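Long-range contacts in PpBBE-like 1 D396N (Physcomitrella patens subsp. patens, PDB 6EO5), which is an engineered variant of a flavin-dependent moss enzyme, a berberine bridge enzyme homolog that oxidises cellobiose: residues A[202-207]-A[462-468]; A[72-77]-A[93-99]; A[274-279]-A[296-300]. All blocks are in the same frame, centred on the assembly; numbering follows the deposited sequence.

Interaction 1 of 3, residues A[202-207]-A[462-468]; sequences ATSYGI and FNFPQSI. With FAD (flavin-adenine dinucleotide), chain C.
Phe462 lays its whole side chain along the type I turn that runs from Thr203 to Gly206. Its CB is 3.3 Å from Thr203 O, and CG still lies beside the same carbonyl. With CG anti to the carbonyl carbon (chi1 -61°), the ring extends along the turn: CD2 and CE2 meet Gly206 CA, which sits over one ring face, 3.4 Å from CE2. On the other flank CE1 touches Ile207 CG1 at 3.9 Å, and CZ lies between these two neighbours. Ile468 N, at the end of 462-468, donates to Ser204 OG within the turn (2.9 Å, 160°). Thr203 CG2 leans on Phe464 CD1 at 3.6 Å. The 466-467 peptide lies against one face of the Phe464 ring, and the FAD ribose oxygen O3B stands more loosely over the opposite face. The turn also reads the cofactor: Thr203 N donates to adenine N3A of FAD (3.0 Å), while Thr203 OG1 lies 2.6 Å from the ribose atom O2B. The turn forms part of the adenosine site of a VAO-type FAD-binding fold, with the C-terminal segment packed behind it.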
# COMPACT_ATOMS: atom_id res chain seq x y z
N ALA A 202 9.78 5.02 0.18
CA ALA A 202 9.03 6.11 0.79
C ALA A 202 9.96 7.14 1.45
O ALA A 202 10.64 6.83 2.44
CB ALA A 202 8.04 5.57 1.82
N THR A 203 10.01 8.35 0.89
CA THR A 203 10.74 9.50 1.43
C THR A 203 12.26 9.32 1.48
O THR A 203 13.00 10.20 1.05
CB THR A 203 10.23 9.84 2.84
OG1 THR A 203 8.96 10.51 2.73
CG2 THR A 203 11.22 10.74 3.59
N SER A 204 12.73 8.16 1.96
CA SER A 204 14.08 8.04 2.50
C SER A 204 15.19 8.40 1.51
O SER A 204 16.30 8.73 1.95
CB SER A 204 14.32 6.62 3.03
OG SER A 204 13.64 6.41 4.26
N TYR A 205 14.92 8.34 0.20
CA TYR A 205 15.96 8.54 -0.81
C TYR A 205 15.69 9.72 -1.72
O TYR A 205 16.44 9.92 -2.68
CB TYR A 205 16.15 7.28 -1.65
CG TYR A 205 16.56 6.09 -0.83
CD1 TYR A 205 15.62 5.25 -0.26
CD2 TYR A 205 17.90 5.81 -0.60
CE1 TYR A 205 16.00 4.16 0.51
CE2 TYR A 205 18.29 4.73 0.17
CZ TYR A 205 17.34 3.90 0.72
OH TYR A 205 17.72 2.82 1.48
N GLY A 206 14.67 10.52 -1.45
CA GLY A 206 14.38 11.64 -2.31
C GLY A 206 12.94 11.61 -2.76
O GLY A 206 12.13 10.79 -2.29
N ILE A 207 12.60 12.50 -3.68
CA ILE A 207 11.23 12.73 -4.10
C ILE A 207 11.09 12.16 -5.51
O ILE A 207 11.56 12.76 -6.48
CB ILE A 207 10.86 14.21 -4.05
CG1 ILE A 207 11.05 14.72 -2.62
CG2 ILE A 207 9.45 14.43 -4.56
CD1 ILE A 207 10.66 16.13 -2.40
N PHE A 462 16.06 13.97 4.07
CA PHE A 462 14.77 13.31 4.01
C PHE A 462 14.67 12.28 5.13
O PHE A 462 15.31 11.22 5.06
CB PHE A 462 14.58 12.62 2.65
CG PHE A 462 14.63 13.55 1.47
CD1 PHE A 462 13.65 14.52 1.29
CD2 PHE A 462 15.61 13.42 0.50
CE1 PHE A 462 13.67 15.36 0.18
CE2 PHE A 462 15.64 14.25 -0.62
CZ PHE A 462 14.67 15.22 -0.77
N ASN A 463 13.85 12.56 6.15
CA ASN A 463 13.68 11.63 7.25
C ASN A 463 12.25 11.69 7.79
O ASN A 463 11.52 12.66 7.58
CB ASN A 463 14.68 11.90 8.39
CG ASN A 463 14.51 13.28 8.99
OD1 ASN A 463 13.55 13.56 9.71
ND2 ASN A 463 15.44 14.17 8.67
N PHE A 464 11.87 10.62 8.48
CA PHE A 464 10.64 10.53 9.26
C PHE A 464 10.87 9.44 10.31
O PHE A 464 11.90 8.77 10.28
CB PHE A 464 9.42 10.23 8.37
CG PHE A 464 9.52 8.93 7.60
CD1 PHE A 464 10.35 8.83 6.49
CD2 PHE A 464 8.76 7.83 7.97
CE1 PHE A 464 10.44 7.64 5.79
CE2 PHE A 464 8.85 6.65 7.27
CZ PHE A 464 9.69 6.55 6.18
N PRO A 465 9.94 9.26 11.29
CA PRO A 465 10.22 8.29 12.36
C PRO A 465 10.70 6.92 11.91
O PRO A 465 11.34 6.23 12.70
CB PRO A 465 8.88 8.19 13.10
CG PRO A 465 8.34 9.54 12.99
CD PRO A 465 8.73 10.05 11.61
N GLN A 466 10.44 6.50 10.66
CA GLN A 466 10.92 5.20 10.20
C GLN A 466 11.60 5.30 8.83
O GLN A 466 11.46 4.42 7.98
CB GLN A 466 9.79 4.18 10.18
CG GLN A 466 9.58 3.50 11.52
CD GLN A 466 8.24 2.82 11.64
OE1 GLN A 466 7.19 3.45 11.48
NE2 GLN A 466 8.26 1.51 11.91
N SER A 467 12.38 6.36 8.61
CA SER A 467 13.23 6.44 7.44
C SER A 467 14.45 5.52 7.60
O SER A 467 14.84 5.14 8.70
CB SER A 467 13.68 7.88 7.19
OG SER A 467 14.17 8.50 8.38
N ILE A 468 15.04 5.15 6.47
CA ILE A 468 16.24 4.32 6.55
C ILE A 468 17.32 5.10 7.29
O ILE A 468 17.55 6.30 6.99
CB ILE A 468 16.71 3.90 5.14
CG1 ILE A 468 15.57 3.21 4.37
CG2 ILE A 468 17.89 2.96 5.22
CD1 ILE A 468 15.05 1.91 4.99
PA FAD C . 1.29 8.81 1.34
O1A FAD C . 0.85 9.03 2.78
O2A FAD C . 1.16 10.07 0.51
O5B FAD C . 2.76 8.18 1.19
C5B FAD C . 3.23 7.17 2.07
C4B FAD C . 4.74 7.25 2.24
O4B FAD C . 5.37 7.31 0.97
C3B FAD C . 5.16 8.50 2.99
O3B FAD C . 6.34 8.21 3.71
C2B FAD C . 5.50 9.46 1.87
O2B FAD C . 6.40 10.45 2.29
C1B FAD C . 6.08 8.53 0.82
N9A FAD C . 5.91 9.14 -0.52
C8A FAD C . 4.74 9.60 -1.07
N7A FAD C . 5.01 10.10 -2.30
C5A FAD C . 6.33 9.97 -2.54
C6A FAD C . 7.12 10.33 -3.62
N6A FAD C . 6.56 10.91 -4.67
N1A FAD C . 8.47 10.07 -3.59
C2A FAD C . 9.03 9.47 -2.48
N3A FAD C . 8.25 9.12 -1.40
C4A FAD C . 6.91 9.37 -1.43
N1 FAD C . -2.04 -1.35 0.47
C2 FAD C . -1.96 -2.41 -0.43
O2 FAD C . -0.88 -2.97 -0.73
N3 FAD C . -3.12 -2.86 -1.04
C4 FAD C . -4.33 -2.27 -0.75
O4 FAD C . -5.35 -2.68 -1.32
C4X FAD C . -4.41 -1.22 0.14
N5 FAD C . -5.62 -0.61 0.39
C5X FAD C . -5.66 0.62 1.02
C6 FAD C . -6.87 1.29 1.14
C7 FAD C . -6.95 2.60 1.65
C7M FAD C . -8.29 3.30 1.75
C8 FAD C . -5.78 3.18 2.17
C8M FAD C . -5.81 4.54 2.85
C9 FAD C . -4.58 2.45 2.13
C9A FAD C . -4.49 1.17 1.54
N10 FAD C . -3.32 0.41 1.52
C10 FAD C . -3.25 -0.73 0.73
C1' FAD C . -2.04 0.92 2.09
C2' FAD C . -1.30 1.71 1.01
O2' FAD C . -0.63 0.89 0.08
C3' FAD C . -0.28 2.60 1.69
O3' FAD C . -1.01 3.43 2.57
C4' FAD C . 0.49 3.41 0.65
O4' FAD C . 1.80 3.64 1.14
C5' FAD C . -0.24 4.71 0.32
O5' FAD C . 0.49 5.56 -0.54
P FAD C . 0.05 7.11 -0.65
O1P FAD C . 0.86 7.78 -1.73
O2P FAD C . -1.43 7.30 -0.85
O3P FAD C . 0.30 7.64 0.84

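Interaction 2 of 3, residues A[72-77]-A[93-99]; sequences VGIVPR and GVLVVDM. With FAD (flavin-adenine dinucleotide), chain C.
Ile74 and Leu95, Val75 and Val96, Pro76 and Val97, and Arg77 and Asp98 pair in parallel register, making strands 74-77 and 95-98 neighbours in the four-stranded mixed sheet of the FAD-binding domain. Strand 50-53, helix 57-70 and strand 74-77 form a beta-alpha-beta crossover, and strand 95-98 lies between its two strands. Backbone hydrogen bonds alternate along the pair: Leu95 N to Gly73 O (2.7 Å), Val75 N to Leu95 O, Val97 N to Val75 O (2.9 Å), Arg77 N to Val97 O and Met99 N to Arg77 O. The strand axes diverge by 27°.

Apolar contacts cover both faces. On the face that carries Ile74, Leu95 and Val97, Ile74 has CG1 anti to its own backbone nitrogen (chi1 -177°), which brings it 3.6 Å from Val97 CG2; helix 57-70 covers Ile74 and Leu95. On the other face Val75 CG2 meets Val94 CG1 at 4.0 Å, and Arg77 CB rests 3.9 Å from Val96 CG1, which also lies over one face of the guanidinium group.

The charged contact is a salt bridge between Arg77 NH1 and Asp98 OD2, whose very short separation is doubtful in detail. The guanidinium and carboxylate planes stand 85° apart, and each group has a second partner: Arg77 NH2 donates to Ala36 O, and Asp98 OD1 accepts from Glu100 N.

Cofactor contacts come from Pro76, near the C-terminal end of strand 74-77. Pro76 CG packs 3.4 Å from adenine N3A of FAD, and the ribose hydroxyl O2B donates to Pro76 O at 2.7 Å.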
# COMPACT_ATOMS: atom_id res chain seq x y z
N VAL A 72 14.25 23.17 7.77
CA VAL A 72 13.05 22.41 8.09
C VAL A 72 13.18 21.02 7.50
O VAL A 72 13.99 20.75 6.61
CB VAL A 72 11.76 23.10 7.59
CG1 VAL A 72 11.37 24.26 8.48
CG2 VAL A 72 11.93 23.56 6.16
N GLY A 73 12.35 20.11 8.01
CA GLY A 73 12.23 18.81 7.39
C GLY A 73 11.35 18.88 6.15
O GLY A 73 10.62 19.85 5.92
N ILE A 74 11.40 17.82 5.35
CA ILE A 74 10.72 17.81 4.06
C ILE A 74 10.31 16.38 3.74
O ILE A 74 11.14 15.46 3.76
CB ILE A 74 11.63 18.42 2.97
CG1 ILE A 74 10.91 18.49 1.62
CG2 ILE A 74 12.95 17.66 2.84
CD1 ILE A 74 11.79 19.01 0.50
N VAL A 75 9.01 16.17 3.49
CA VAL A 75 8.55 14.87 3.00
C VAL A 75 7.64 15.07 1.80
O VAL A 75 6.83 16.01 1.77
CB VAL A 75 7.82 14.05 4.09
CG1 VAL A 75 8.75 13.75 5.28
CG2 VAL A 75 6.53 14.73 4.55
N PRO A 76 7.75 14.22 0.78
CA PRO A 76 6.75 14.20 -0.28
C PRO A 76 5.45 13.54 0.20
O PRO A 76 5.44 12.73 1.13
CB PRO A 76 7.42 13.36 -1.37
CG PRO A 76 8.32 12.44 -0.63
CD PRO A 76 8.82 13.23 0.55
N ARG A 77 4.35 13.92 -0.46
CA ARG A 77 3.06 13.31 -0.23
C ARG A 77 2.40 12.95 -1.56
O ARG A 77 2.27 13.80 -2.45
CB ARG A 77 2.15 14.23 0.58
CG ARG A 77 0.79 13.66 0.84
CD ARG A 77 -0.24 14.72 0.62
NE ARG A 77 -0.59 15.40 1.86
CZ ARG A 77 -1.26 16.55 1.92
NH1 ARG A 77 -1.64 17.17 0.81
NH2 ARG A 77 -1.54 17.09 3.09
N GLY A 93 6.01 20.61 11.89
CA GLY A 93 6.91 21.60 11.32
C GLY A 93 7.61 21.22 10.04
O GLY A 93 8.61 21.86 9.70
N VAL A 94 7.13 20.24 9.32
CA VAL A 94 7.80 19.79 8.11
C VAL A 94 7.27 20.58 6.92
O VAL A 94 6.19 21.18 6.97
CB VAL A 94 7.61 18.27 7.94
CG1 VAL A 94 8.05 17.77 6.58
CG2 VAL A 94 8.38 17.55 9.04
N LEU A 95 8.05 20.65 5.85
CA LEU A 95 7.55 21.11 4.56
C LEU A 95 6.99 19.90 3.81
O LEU A 95 7.74 18.98 3.46
CB LEU A 95 8.65 21.79 3.74
CG LEU A 95 8.28 22.16 2.29
CD1 LEU A 95 7.17 23.22 2.26
CD2 LEU A 95 9.50 22.61 1.50
N VAL A 96 5.68 19.91 3.58
CA VAL A 96 5.02 18.83 2.83
C VAL A 96 5.04 19.19 1.36
O VAL A 96 4.46 20.21 0.95
CB VAL A 96 3.58 18.61 3.32
CG1 VAL A 96 2.89 17.59 2.41
CG2 VAL A 96 3.55 18.17 4.78
N VAL A 97 5.69 18.36 0.56
CA VAL A 97 5.77 18.56 -0.89
C VAL A 97 4.70 17.68 -1.53
O VAL A 97 4.94 16.53 -1.90
CB VAL A 97 7.16 18.24 -1.41
CG1 VAL A 97 7.24 18.52 -2.92
CG2 VAL A 97 8.19 19.02 -0.63
N ASP A 98 3.49 18.23 -1.66
CA ASP A 98 2.37 17.51 -2.24
C ASP A 98 2.55 17.41 -3.76
O ASP A 98 2.59 18.43 -4.45
CB ASP A 98 1.06 18.21 -1.88
CG ASP A 98 -0.17 17.46 -2.36
OD1 ASP A 98 -0.22 17.05 -3.54
OD2 ASP A 98 -1.09 17.29 -1.54
N MET A 99 2.65 16.18 -4.27
CA MET A 99 2.99 15.93 -5.66
C MET A 99 1.76 15.83 -6.57
O MET A 99 1.84 15.23 -7.65
CB MET A 99 3.83 14.66 -5.76
CG MET A 99 5.17 14.79 -5.07
SD MET A 99 6.23 15.99 -5.89
CE MET A 99 6.77 15.04 -7.32
PA FAD C . 1.29 8.81 1.34
O1A FAD C . 0.85 9.03 2.78
O2A FAD C . 1.16 10.07 0.51
O5B FAD C . 2.76 8.18 1.19
C5B FAD C . 3.23 7.17 2.07
C4B FAD C . 4.74 7.25 2.24
O4B FAD C . 5.37 7.31 0.97
C3B FAD C . 5.16 8.50 2.99
O3B FAD C . 6.34 8.21 3.71
C2B FAD C . 5.50 9.46 1.87
O2B FAD C . 6.40 10.45 2.29
C1B FAD C . 6.08 8.53 0.82
N9A FAD C . 5.91 9.14 -0.52
C8A FAD C . 4.74 9.60 -1.07
N7A FAD C . 5.01 10.10 -2.30
C5A FAD C . 6.33 9.97 -2.54
C6A FAD C . 7.12 10.33 -3.62
N6A FAD C . 6.56 10.91 -4.67
N1A FAD C . 8.47 10.07 -3.59
C2A FAD C . 9.03 9.47 -2.48
N3A FAD C . 8.25 9.12 -1.40
C4A FAD C . 6.91 9.37 -1.43
N1 FAD C . -2.04 -1.35 0.47
C2 FAD C . -1.96 -2.41 -0.43
O2 FAD C . -0.88 -2.97 -0.73
N3 FAD C . -3.12 -2.86 -1.04
C4 FAD C . -4.33 -2.27 -0.75
O4 FAD C . -5.35 -2.68 -1.32
C4X FAD C . -4.41 -1.22 0.14
N5 FAD C . -5.62 -0.61 0.39
C5X FAD C . -5.66 0.62 1.02
C6 FAD C . -6.87 1.29 1.14
C7 FAD C . -6.95 2.60 1.65
C7M FAD C . -8.29 3.30 1.75
C8 FAD C . -5.78 3.18 2.17
C8M FAD C . -5.81 4.54 2.85
C9 FAD C . -4.58 2.45 2.13
C9A FAD C . -4.49 1.17 1.54
N10 FAD C . -3.32 0.41 1.52
C10 FAD C . -3.25 -0.73 0.73
C1' FAD C . -2.04 0.92 2.09
C2' FAD C . -1.30 1.71 1.01
O2' FAD C . -0.63 0.89 0.08
C3' FAD C . -0.28 2.60 1.69
O3' FAD C . -1.01 3.43 2.57
C4' FAD C . 0.49 3.41 0.65
O4' FAD C . 1.80 3.64 1.14
C5' FAD C . -0.24 4.71 0.32
O5' FAD C . 0.49 5.56 -0.54
P FAD C . 0.05 7.11 -0.65
O1P FAD C . 0.86 7.78 -1.73
O2P FAD C . -1.43 7.30 -0.85
O3P FAD C . 0.30 7.64 0.84

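Interaction 3 of 3, residues A[274-279]-A[296-300]; sequences KKTSLL and VEEEL
Lys275 NZ donates to Glu297 O at 2.8 Å, coming in 46° out of the plane of that carbonyl, away from its lone pairs. The lysine gets there fully extended: CG is anti to the backbone N (chi1 175°), and the chain runs out straight so that CE also lies beside the carbonyl, 3.4 Å from Glu297 O. A water accepts from Glu299 N at 2.9 Å and, weakly, from the same ammonium group. Glu297 O and Glu299 N belong to the outer edge of strand 294-300, the last strand on this side of the seven-stranded antiparallel sheet; the alternate residues Val296, Glu298 and Leu300 bond inward to strand 222-230.

In the second bond the roles are exchanged, main chain giving to side chain. Glu299 OE1, met nearly along its C-O axis, accepts from Lys275 N at 2.9 Å in an almost straight bond (170°), at the start of the helical turn 275-278 that leads into helix 279-288. The carboxylate also lies close to Lys274 CA.

Two leucines pack against the Glu297 side chain: Leu278 CD2 meets Glu297 CG at 4.1 Å, and Leu279 CD1 lies 3.8 Å from Glu297 OE1, this second pair crossing at about a right angle. Glu297 OE2 itself is held by Tyr227 OH. A leucine in place of Lys275 would probably leave Glu297 O without its ammonium donor and the edge water with one partner fewer. Side-chain and water bonds, not another strand, thus serve the sheet edge here, and the Glu299 charge probably suits the N-terminal start of the turn.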
# COMPACT_ATOMS: atom_id res chain seq x y z
N LYS A 274 -12.80 -17.17 -17.22
CA LYS A 274 -14.24 -17.18 -17.43
C LYS A 274 -14.96 -17.78 -16.23
O LYS A 274 -14.49 -18.75 -15.61
CB LYS A 274 -14.58 -17.98 -18.69
CG LYS A 274 -14.14 -17.32 -19.98
CD LYS A 274 -14.30 -18.28 -21.15
CE LYS A 274 -13.79 -17.68 -22.46
NZ LYS A 274 -13.98 -18.62 -23.61
N LYS A 275 -16.13 -17.22 -15.93
CA LYS A 275 -16.89 -17.66 -14.76
C LYS A 275 -17.20 -19.15 -14.82
O LYS A 275 -17.19 -19.82 -13.78
CB LYS A 275 -18.18 -16.84 -14.67
CG LYS A 275 -19.10 -17.31 -13.57
CD LYS A 275 -20.31 -16.44 -13.50
CE LYS A 275 -21.33 -17.01 -12.55
NZ LYS A 275 -22.48 -16.08 -12.47
N THR A 276 -17.45 -19.69 -16.01
CA THR A 276 -17.74 -21.12 -16.12
C THR A 276 -16.55 -22.00 -15.74
O THR A 276 -16.73 -23.20 -15.56
CB THR A 276 -18.22 -21.49 -17.53
OG1 THR A 276 -17.36 -20.90 -18.52
CG2 THR A 276 -19.65 -21.03 -17.75
N SER A 277 -15.35 -21.43 -15.62
CA SER A 277 -14.19 -22.18 -15.14
C SER A 277 -13.94 -22.04 -13.64
O SER A 277 -13.08 -22.75 -13.11
CB SER A 277 -12.94 -21.73 -15.90
OG SER A 277 -12.99 -22.11 -17.27
N LEU A 278 -14.69 -21.17 -12.93
CA LEU A 278 -14.31 -20.79 -11.57
C LEU A 278 -14.54 -21.92 -10.56
O LEU A 278 -13.70 -22.13 -9.67
CB LEU A 278 -15.07 -19.54 -11.13
CG LEU A 278 -14.89 -19.15 -9.65
CD1 LEU A 278 -13.45 -18.74 -9.36
CD2 LEU A 278 -15.83 -18.05 -9.21
N LEU A 279 -15.66 -22.64 -10.66
CA LEU A 279 -16.06 -23.49 -9.54
C LEU A 279 -15.08 -24.60 -9.19
O LEU A 279 -14.90 -24.86 -7.99
CB LEU A 279 -17.47 -24.05 -9.79
CG LEU A 279 -18.56 -23.22 -9.08
CD1 LEU A 279 -18.58 -21.74 -9.52
CD2 LEU A 279 -19.93 -23.84 -9.25
N VAL A 296 -21.87 -14.60 -4.35
CA VAL A 296 -21.83 -13.67 -5.47
C VAL A 296 -20.68 -14.07 -6.38
O VAL A 296 -19.51 -14.01 -5.98
CB VAL A 296 -21.66 -12.22 -5.01
CG1 VAL A 296 -21.36 -11.33 -6.21
CG2 VAL A 296 -22.90 -11.75 -4.28
N GLU A 297 -21.00 -14.49 -7.61
CA GLU A 297 -20.02 -14.82 -8.64
C GLU A 297 -20.46 -14.16 -9.94
O GLU A 297 -21.58 -14.40 -10.40
CB GLU A 297 -19.89 -16.34 -8.83
CG GLU A 297 -19.49 -17.11 -7.57
CD GLU A 297 -19.97 -18.56 -7.59
OE1 GLU A 297 -20.81 -18.91 -8.45
OE2 GLU A 297 -19.52 -19.35 -6.73
N GLU A 298 -19.59 -13.35 -10.52
CA GLU A 298 -19.99 -12.38 -11.54
C GLU A 298 -18.88 -12.22 -12.57
O GLU A 298 -17.75 -11.88 -12.21
CB GLU A 298 -20.26 -11.04 -10.87
CG GLU A 298 -20.90 -10.01 -11.77
CD GLU A 298 -21.11 -8.67 -11.07
OE1 GLU A 298 -20.68 -8.55 -9.87
OE2 GLU A 298 -21.69 -7.76 -11.73
N GLU A 299 -19.19 -12.46 -13.84
CA GLU A 299 -18.20 -12.21 -14.89
C GLU A 299 -18.27 -10.75 -15.33
O GLU A 299 -19.37 -10.21 -15.55
CB GLU A 299 -18.41 -13.14 -16.08
CG GLU A 299 -17.31 -13.04 -17.12
CD GLU A 299 -17.38 -14.14 -18.17
OE1 GLU A 299 -17.18 -15.33 -17.81
OE2 GLU A 299 -17.65 -13.82 -19.35
N LEU A 300 -17.11 -10.10 -15.43
CA LEU A 300 -17.00 -8.66 -15.63
C LEU A 300 -15.83 -8.38 -16.56
O LEU A 300 -14.99 -9.24 -16.81
CB LEU A 300 -16.77 -7.92 -14.31
CG LEU A 300 -17.74 -8.13 -13.16
CD1 LEU A 300 -17.21 -7.49 -11.90
CD2 LEU A 300 -19.07 -7.53 -13.55
O HOH W 1 -21.96 -13.24 -14.37

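Interactions 1 and 2 adjoin, their centres 11 Å apart, and both reach the adenosine half of FAD. Phe462 and Thr203 pack on strand 74-77 of the four-stranded sheet, and Ile207, at the start of strand 207-217, packs on Met99 just after strand 95-98. Interaction 3 lies on the opposite side of the chain's centre, with its own centre 43 and 45 Å from theirs, at an edge of the seven-stranded sheet. Along the chain interaction 2 closes first, and interaction 3 is nested in the loop closed by interaction 1. The chain thus leaves the cofactor-binding part, builds the other sheet and returns to pack behind the loop that holds the adenosine of FAD.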